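Local coordinates for DUF724 domain-containing protein 6-like (Raphanus sativus, PDB 5ZWX) that binds an H3K9me2 histone peptide through a cassette of Agenet domains and, like its Arabidopsis relative, probably links this mark to DNA methylation in heterochromatin, at residues Met35-Ala40 with Glu52-Thr57; Thr48-Val53 with Arg69-Val74. All blocks are in the same frame, centred on the assembly; numbering follows the deposited sequence.

Contact 1 (Met35-Ala40 with Glu52-Thr57); sequences MGKVVA and EVEYTT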
HETATM    1  N   MSE A  35      -0.399   5.151   0.399  1.00 31.37           N
HETATM    2  CA  MSE A  35       0.862   5.904   0.387  1.00 31.10           C
HETATM    3  C   MSE A  35       0.849   6.989   1.452  1.00 36.31           C
HETATM    4  O   MSE A  35      -0.194   7.579   1.727  1.00 35.33           O
HETATM    5  CB  MSE A  35       1.120   6.530  -0.991  1.00 37.42           C
HETATM    6  CG  MSE A  35       0.982   5.563  -2.147  1.00 39.56           C
HETATM    7 SE   MSE A  35       2.175   3.980  -2.033  1.00 47.50          SE
HETATM    8  CE  MSE A  35       0.976   2.695  -1.137  1.00 32.04           C
ATOM      9  N   GLY A  36       2.002   7.247   2.079  1.00 34.19           N
ATOM     10  CA  GLY A  36       2.068   8.345   3.022  1.00 33.79           C
ATOM     11  C   GLY A  36       3.495   8.734   3.351  1.00 38.62           C
ATOM     12  O   GLY A  36       4.424   8.352   2.641  1.00 33.66           O
ATOM     13  N   LYS A  37       3.665   9.513   4.409  1.00 34.00           N
ATOM     14  CA  LYS A  37       5.015   9.886   4.833  1.00 36.37           C
ATOM     15  C   LYS A  37       5.135   9.836   6.352  1.00 38.79           C
ATOM     16  O   LYS A  37       4.156  10.019   7.067  1.00 38.86           O
ATOM     17  CB  LYS A  37       5.368  11.274   4.300  1.00 42.54           C
ATOM     18  CG  LYS A  37       4.553  12.407   4.902  1.00 51.67           C
ATOM     19  CD  LYS A  37       5.276  13.743   4.732  1.00 64.05           C
ATOM     20  CE  LYS A  37       4.862  14.743   5.808  1.00 69.73           C
ATOM     21  NZ  LYS A  37       4.266  15.996   5.270  1.00 74.99           N
ATOM     22  N   VAL A  38       6.345   9.601   6.847  1.00 35.68           N
ATOM     23  CA  VAL A  38       6.549   9.571   8.279  1.00 36.63           C
ATOM     24  C   VAL A  38       6.584  10.988   8.838  1.00 42.31           C
ATOM     25  O   VAL A  38       7.318  11.848   8.344  1.00 44.76           O
ATOM     26  CB  VAL A  38       7.862   8.850   8.632  1.00 39.90           C
ATOM     27  CG1 VAL A  38       8.105   8.918  10.142  1.00 37.44           C
ATOM     28  CG2 VAL A  38       7.821   7.397   8.123  1.00 36.34           C
ATOM     29  N   VAL A  39       5.806  11.229   9.884  1.00 42.28           N
ATOM     30  CA  VAL A  39       5.856  12.505  10.599  1.00 46.51           C
ATOM     31  C   VAL A  39       6.731  12.435  11.855  1.00 45.86           C
ATOM     32  O   VAL A  39       7.463  13.380  12.167  1.00 46.67           O
ATOM     33  CB  VAL A  39       4.438  12.970  10.989  1.00 49.20           C
ATOM     34  CG1 VAL A  39       4.495  14.255  11.800  1.00 55.11           C
ATOM     35  CG2 VAL A  39       3.627  13.183   9.753  1.00 48.24           C
ATOM     36  N   ALA A  40       6.674  11.317  12.570  1.00 42.86           N
ATOM     37  CA  ALA A  40       7.480  11.178  13.777  1.00 47.29           C
ATOM     38  C   ALA A  40       7.803   9.718  14.052  1.00 43.82           C
ATOM     39  O   ALA A  40       7.003   8.824  13.725  1.00 43.89           O
ATOM     40  CB  ALA A  40       6.762  11.801  14.971  1.00 51.20           C
ATOM     41  N   GLU A  52       4.173   8.166  13.934  1.00 40.66           N
ATOM     42  CA  GLU A  52       3.031   8.873  13.386  1.00 41.79           C
ATOM     43  C   GLU A  52       3.256   9.041  11.890  1.00 36.09           C
ATOM     44  O   GLU A  52       4.368   9.360  11.469  1.00 37.03           O
ATOM     45  CB  GLU A  52       2.841  10.217  14.074  1.00 47.93           C
ATOM     46  CG  GLU A  52       1.602  10.976  13.610  1.00 50.23           C
ATOM     47  CD  GLU A  52       1.514  12.339  14.250  1.00 58.82           C
ATOM     48  OE1 GLU A  52       2.495  12.716  14.912  1.00 59.53           O
ATOM     49  OE2 GLU A  52       0.485  13.030  14.087  1.00 68.28           O
ATOM     50  N   VAL A  53       2.214   8.819  11.093  1.00 37.49           N
ATOM     51  CA  VAL A  53       2.293   8.967   9.639  1.00 36.02           C
ATOM     52  C   VAL A  53       1.185   9.874   9.148  1.00 38.27           C
ATOM     53  O   VAL A  53       0.161  10.047   9.820  1.00 39.72           O
ATOM     54  CB  VAL A  53       2.190   7.612   8.868  1.00 33.25           C
ATOM     55  CG1 VAL A  53       3.348   6.695   9.237  1.00 35.11           C
ATOM     56  CG2 VAL A  53       0.828   6.917   9.110  1.00 32.45           C
ATOM     57  N   GLU A  54       1.431  10.486   7.993  1.00 36.95           N
ATOM     58  CA  GLU A  54       0.425  11.288   7.293  1.00 41.25           C
ATOM     59  C   GLU A  54       0.107  10.649   5.964  1.00 39.41           C
ATOM     60  O   GLU A  54       1.018  10.372   5.191  1.00 38.45           O
ATOM     61  CB  GLU A  54       0.931  12.709   7.069  1.00 47.01           C
ATOM     62  CG  GLU A  54      -0.029  13.581   6.284  1.00 49.20           C
ATOM     63  CD  GLU A  54       0.487  14.994   6.127  1.00 55.64           C
ATOM     64  OE1 GLU A  54       1.162  15.264   5.111  1.00 62.31           O
ATOM     65  OE2 GLU A  54       0.228  15.827   7.025  1.00 54.93           O
ATOM     66  N   TYR A  55      -1.176  10.413   5.686  1.00 38.47           N
ATOM     67  CA  TYR A  55      -1.563   9.818   4.415  1.00 38.03           C
ATOM     68  C   TYR A  55      -1.492  10.832   3.289  1.00 39.30           C
ATOM     69  O   TYR A  55      -1.766  12.009   3.490  1.00 43.91           O
ATOM     70  CB  TYR A  55      -2.985   9.241   4.483  1.00 36.81           C
ATOM     71  CG  TYR A  55      -3.106   8.029   5.369  1.00 36.79           C
ATOM     72  CD1 TYR A  55      -2.999   8.136   6.756  1.00 35.10           C
ATOM     73  CD2 TYR A  55      -3.305   6.777   4.825  1.00 39.50           C
ATOM     74  CE1 TYR A  55      -3.102   7.026   7.556  1.00 33.32           C
ATOM     75  CE2 TYR A  55      -3.417   5.657   5.625  1.00 42.08           C
ATOM     76  CZ  TYR A  55      -3.326   5.788   6.985  1.00 39.15           C
ATOM     77  OH  TYR A  55      -3.442   4.666   7.764  1.00 45.09           O
ATOM     78  N   THR A  56      -1.137  10.355   2.100  1.00 37.56           N
ATOM     79  CA  THR A  56      -1.068  11.206   0.925  1.00 42.13           C
ATOM     80  C   THR A  56      -2.452  11.387   0.301  1.00 42.73           C
ATOM     81  O   THR A  56      -2.760  12.455  -0.229  1.00 44.05           O
ATOM     82  CB  THR A  56      -0.106  10.623  -0.135  1.00 46.68           C
ATOM     83  OG1 THR A  56       1.207  10.520   0.426  1.00 47.07           O
ATOM     84  CG2 THR A  56      -0.042  11.518  -1.371  1.00 52.04           C
ATOM     85  N   THR A  57      -3.289  10.352   0.358  1.00 37.82           N
ATOM     86  CA  THR A  57      -4.576  10.407  -0.377  1.00 41.55           C
ATOM     87  C   THR A  57      -5.829  10.236   0.495  1.00 41.86           C
ATOM     88  O   THR A  57      -6.953  10.230  -0.018  1.00 38.69           O
ATOM     89  CB  THR A  57      -4.638   9.329  -1.463  1.00 41.11           C
ATOM     90  OG1 THR A  57      -4.712   8.043  -0.833  1.00 38.31           O
ATOM     91  CG2 THR A  57      -3.412   9.385  -2.379  1.00 42.35           C
TER
HETATM   92  O   HOH W   1      -2.825   7.755   1.250  1.00 31.44           O
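Val39 and Ala40 both turn their amide N-H groups onto a single acceptor, Glu52 O, and this doubling marks a classic bulge in an otherwise regular antiparallel ladder. Val39 N lies 2.8 Å from Glu52 O and Ala40 N 3.2 Å from it, both arriving from the same face of the carbonyl plane, while Ala40 O accepts in return from Glu52 N. Beyond the bulge, Lys37 and Glu54 form a reciprocal pair, and Thr56 N donates to Met35 O in a nearly straight bond (171°). A water then bridges Met35 O to Thr57 N where the chain turns a corner at Thr56 and Thr57.

Charge is added on the face that carries Lys37 and Glu54, whose side chains run side by side. Lys37 NZ stands 3.2 Å from Glu54 OE1 and meets it from above the carboxylate plane, while Glu54 OE2 holds Arg69 of the next strand. An alanine at Glu54 is likely to leave both Lys37 and Arg69 without this shared carboxylate.

Van der Waals packing fills in around the ladder. Val39 has CG1 anti to the backbone N (chi1 177°), which puts CG2 against Glu54 CB, 3.8 Å away. Gly36 faces Tyr55, and a beta-carbon on the glycine would clash with Glu54 O, which lies 3.1 Å from Gly36 CA. Tyr55 itself points away, bonds Glu70 through its hydroxyl and packs against a basic side chain of the bound peptide. The whole is a bulged beta hairpin within an Agenet domain of the SH3 clan, with one strand contributing to the peptide-binding surface.

Contact 2 (Thr48-Val53 with Arg69-Val74); sequences TTKCEV and REVVDV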
ATOM      1  N   THR A  48       7.295   6.153  23.437  1.00 65.13           N
ATOM      2  CA  THR A  48       6.459   5.312  22.600  1.00 58.27           C
ATOM      3  C   THR A  48       7.297   4.333  21.789  1.00 55.56           C
ATOM      4  O   THR A  48       8.523   4.464  21.693  1.00 55.12           O
ATOM      5  CB  THR A  48       5.570   6.149  21.628  1.00 66.53           C
ATOM      6  OG1 THR A  48       4.624   5.291  20.993  1.00 64.67           O
ATOM      7  CG2 THR A  48       6.406   6.842  20.546  1.00 63.87           C
ATOM      8  N   THR A  49       6.630   3.338  21.221  1.00 50.72           N
ATOM      9  CA  THR A  49       7.264   2.444  20.264  1.00 48.76           C
ATOM     10  C   THR A  49       6.610   2.689  18.896  1.00 42.64           C
ATOM     11  O   THR A  49       6.959   2.077  17.894  1.00 47.09           O
ATOM     12  CB  THR A  49       7.107   0.970  20.681  1.00 52.08           C
ATOM     13  OG1 THR A  49       5.713   0.662  20.828  1.00 53.69           O
ATOM     14  CG2 THR A  49       7.808   0.709  22.014  1.00 49.31           C
ATOM     15  N   LYS A  50       5.672   3.618  18.864  1.00 41.00           N
ATOM     16  CA  LYS A  50       4.902   3.849  17.648  1.00 40.75           C
ATOM     17  C   LYS A  50       5.401   5.020  16.795  1.00 39.83           C
ATOM     18  O   LYS A  50       6.177   5.849  17.249  1.00 43.05           O
ATOM     19  CB  LYS A  50       3.440   4.047  18.029  1.00 47.02           C
ATOM     20  CG  LYS A  50       2.830   2.763  18.563  1.00 54.98           C
ATOM     21  CD  LYS A  50       1.476   2.980  19.188  1.00 65.40           C
ATOM     22  CE  LYS A  50       0.926   1.661  19.704  1.00 70.70           C
ATOM     23  NZ  LYS A  50       1.922   0.963  20.567  1.00 75.16           N
ATOM     24  N   CYS A  51       4.947   5.055  15.545  1.00 36.04           N
ATOM     25  CA  CYS A  51       5.293   6.105  14.592  1.00 39.34           C
ATOM     26  C   CYS A  51       4.045   6.895  14.283  1.00 44.37           C
ATOM     27  O   CYS A  51       2.969   6.352  14.356  1.00 44.26           O
ATOM     28  CB  CYS A  51       5.848   5.510  13.285  1.00 32.89           C
ATOM     29  SG  CYS A  51       7.458   4.693  13.542  1.00 49.40           S
ATOM     30  N   GLU A  52       4.173   8.166  13.934  1.00 40.66           N
ATOM     31  CA  GLU A  52       3.031   8.873  13.386  1.00 41.79           C
ATOM     32  C   GLU A  52       3.256   9.041  11.890  1.00 36.09           C
ATOM     33  O   GLU A  52       4.368   9.360  11.469  1.00 37.03           O
ATOM     34  CB  GLU A  52       2.841  10.217  14.074  1.00 47.93           C
ATOM     35  CG  GLU A  52       1.602  10.976  13.610  1.00 50.23           C
ATOM     36  CD  GLU A  52       1.514  12.339  14.250  1.00 58.82           C
ATOM     37  OE1 GLU A  52       2.495  12.716  14.912  1.00 59.53           O
ATOM     38  OE2 GLU A  52       0.485  13.030  14.087  1.00 68.28           O
ATOM     39  N   VAL A  53       2.214   8.819  11.093  1.00 37.49           N
ATOM     40  CA  VAL A  53       2.293   8.967   9.639  1.00 36.02           C
ATOM     41  C   VAL A  53       1.185   9.874   9.148  1.00 38.27           C
ATOM     42  O   VAL A  53       0.161  10.047   9.820  1.00 39.72           O
ATOM     43  CB  VAL A  53       2.190   7.612   8.868  1.00 33.25           C
ATOM     44  CG1 VAL A  53       3.348   6.695   9.237  1.00 35.11           C
ATOM     45  CG2 VAL A  53       0.828   6.917   9.110  1.00 32.45           C
ATOM     46  N   ARG A  69      -3.834  11.916   9.667  1.00 38.38           N
ATOM     47  CA  ARG A  69      -2.632  11.464  10.373  1.00 40.39           C
ATOM     48  C   ARG A  69      -3.030  10.386  11.366  1.00 45.17           C
ATOM     49  O   ARG A  69      -4.114  10.449  11.960  1.00 46.35           O
ATOM     50  CB  ARG A  69      -1.950  12.629  11.085  1.00 43.34           C
ATOM     51  CG  ARG A  69      -1.352  13.666  10.151  1.00 48.59           C
ATOM     52  CD  ARG A  69      -0.643  14.749  10.954  1.00 53.49           C
ATOM     53  NE  ARG A  69       0.234  15.578  10.133  1.00 57.57           N
ATOM     54  CZ  ARG A  69       1.214  16.329  10.625  1.00 60.99           C
ATOM     55  NH1 ARG A  69       1.445  16.346  11.934  1.00 57.15           N
ATOM     56  NH2 ARG A  69       1.974  17.049   9.810  1.00 65.48           N
ATOM     57  N   GLU A  70      -2.162   9.397  11.537  1.00 42.20           N
ATOM     58  CA  GLU A  70      -2.421   8.287  12.448  1.00 39.87           C
ATOM     59  C   GLU A  70      -1.151   7.872  13.155  1.00 42.21           C
ATOM     60  O   GLU A  70      -0.083   7.934  12.560  1.00 41.53           O
ATOM     61  CB  GLU A  70      -2.977   7.082  11.706  1.00 40.17           C
ATOM     62  CG  GLU A  70      -4.467   7.166  11.488  1.00 48.53           C
ATOM     63  CD  GLU A  70      -5.037   5.917  10.890  1.00 51.24           C
ATOM     64  OE1 GLU A  70      -4.245   5.068  10.435  1.00 48.24           O
ATOM     65  OE2 GLU A  70      -6.284   5.788  10.880  1.00 54.41           O
ATOM     66  N   VAL A  71      -1.281   7.447  14.411  1.00 37.36           N
ATOM     67  CA  VAL A  71      -0.183   6.780  15.137  1.00 38.40           C
ATOM     68  C   VAL A  71      -0.303   5.281  14.827  1.00 40.49           C
ATOM     69  O   VAL A  71      -1.363   4.692  15.015  1.00 39.18           O
ATOM     70  CB  VAL A  71      -0.273   7.055  16.644  1.00 43.26           C
ATOM     71  CG1 VAL A  71       0.812   6.280  17.418  1.00 43.44           C
ATOM     72  CG2 VAL A  71      -0.140   8.561  16.911  1.00 44.62           C
ATOM     73  N   VAL A  72       0.751   4.672  14.295  1.00 35.59           N
ATOM     74  CA  VAL A  72       0.707   3.277  13.866  1.00 29.20           C
ATOM     75  C   VAL A  72       1.895   2.494  14.420  1.00 35.08           C
ATOM     76  O   VAL A  72       2.875   3.093  14.847  1.00 35.53           O
ATOM     77  CB  VAL A  72       0.734   3.154  12.331  1.00 31.43           C
ATOM     78  CG1 VAL A  72      -0.491   3.867  11.703  1.00 31.42           C
ATOM     79  CG2 VAL A  72       2.010   3.746  11.778  1.00 34.41           C
ATOM     80  N   ASP A  73       1.799   1.163  14.378  1.00 31.27           N
ATOM     81  CA  ASP A  73       2.905   0.275  14.730  1.00 33.09           C
ATOM     82  C   ASP A  73       3.962   0.302  13.632  1.00 28.98           C
ATOM     83  O   ASP A  73       3.639   0.423  12.446  1.00 29.90           O
ATOM     84  CB  ASP A  73       2.417  -1.167  14.917  1.00 36.56           C
ATOM     85  CG  ASP A  73       1.469  -1.332  16.106  1.00 45.24           C
ATOM     86  OD1 ASP A  73       1.619  -0.617  17.117  1.00 45.74           O
ATOM     87  OD2 ASP A  73       0.588  -2.208  16.029  1.00 47.05           O
ATOM     88  N   VAL A  74       5.232   0.179  14.025  1.00 31.77           N
ATOM     89  CA  VAL A  74       6.276   0.024  13.029  1.00 29.56           C
ATOM     90  C   VAL A  74       5.945  -1.071  11.988  1.00 31.17           C
ATOM     91  O   VAL A  74       6.136  -0.877  10.783  1.00 29.14           O
ATOM     92  CB  VAL A  74       7.617  -0.288  13.730  1.00 30.71           C
ATOM     93  CG1 VAL A  74       8.660  -0.725  12.710  1.00 32.60           C
ATOM     94  CG2 VAL A  74       8.076   0.960  14.480  1.00 35.03           C
TER
HETATM   95  O   HOH W   2       5.757  -0.104  16.892  1.00 35.19           O
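Cys51 O takes the shortest direct hydrogen bond between the two segments, 2.8 Å from Val72 N, and the CA of Val71 adds a weaker C-H...O contact at 3.3 Å. Cys51 N returns a bond to Val72 O, and Val53 and Glu70 repeat the exchange two residues along. Between these pairs Glu52 faces Val71 without backbone bonds. Past the ladder a water takes over, donating to Thr49 O and accepting from Val74 N.

The paired residues sort by face. Cys51, Val53 and Val72 gather over Leu77: Val53 CG1 meets Val72 CG2 at 4.1 Å, the two side chains crossing at about a right angle, and Cys51 SG lies 3.9 Å from Val74 CG2. Glu70 shares this face, and its OE2 makes a salt bridge to a basic side chain of the bound peptide. Glu52 and Val71 take the other face.

Val71 has CG1 anti to the backbone N (chi1 176°), which brings that methyl to 3.5 Å from Lys50 CB. Lys50 runs alongside Asp73, yet its NZ makes merely a long salt bridge, 3.8 Å to Asp73 OD1. Glu52 OE2 similarly stays 4.1 Å from Arg69 NH1, with carboxylate and guanidinium planes nearly perpendicular. Cohesion therefore comes mainly from backbone bonds and the valine-cysteine face, whereas charges across this contact are paired loosely and the firmer salt bridges of Arg69 and Glu70 reach outside it, to Glu54 and the peptide.

Overall arrangement
Contacts 1 and 2 line the two edges of strand 51-55 and meet at Glu52 and Val53, their centres about 10 Å apart. Neither is wholly core: each sets a buried face against a partly exposed one. In contact 1 the partner is strand 32-40, joined in a hairpin with a bulge and a close salt bridge; in contact 2 it is strand 67-72, joined by an unbulged ladder and looser charges, somewhat farther from the centre of the chain. Polar side-chain bonds also join the contacts: Lys37, Glu54 and Arg69 link all three strands, Tyr55 and Glu70 the last two. Each contact thus lends one residue, Tyr55 or Glu70, to the bound peptide, by packing and by charge respectively.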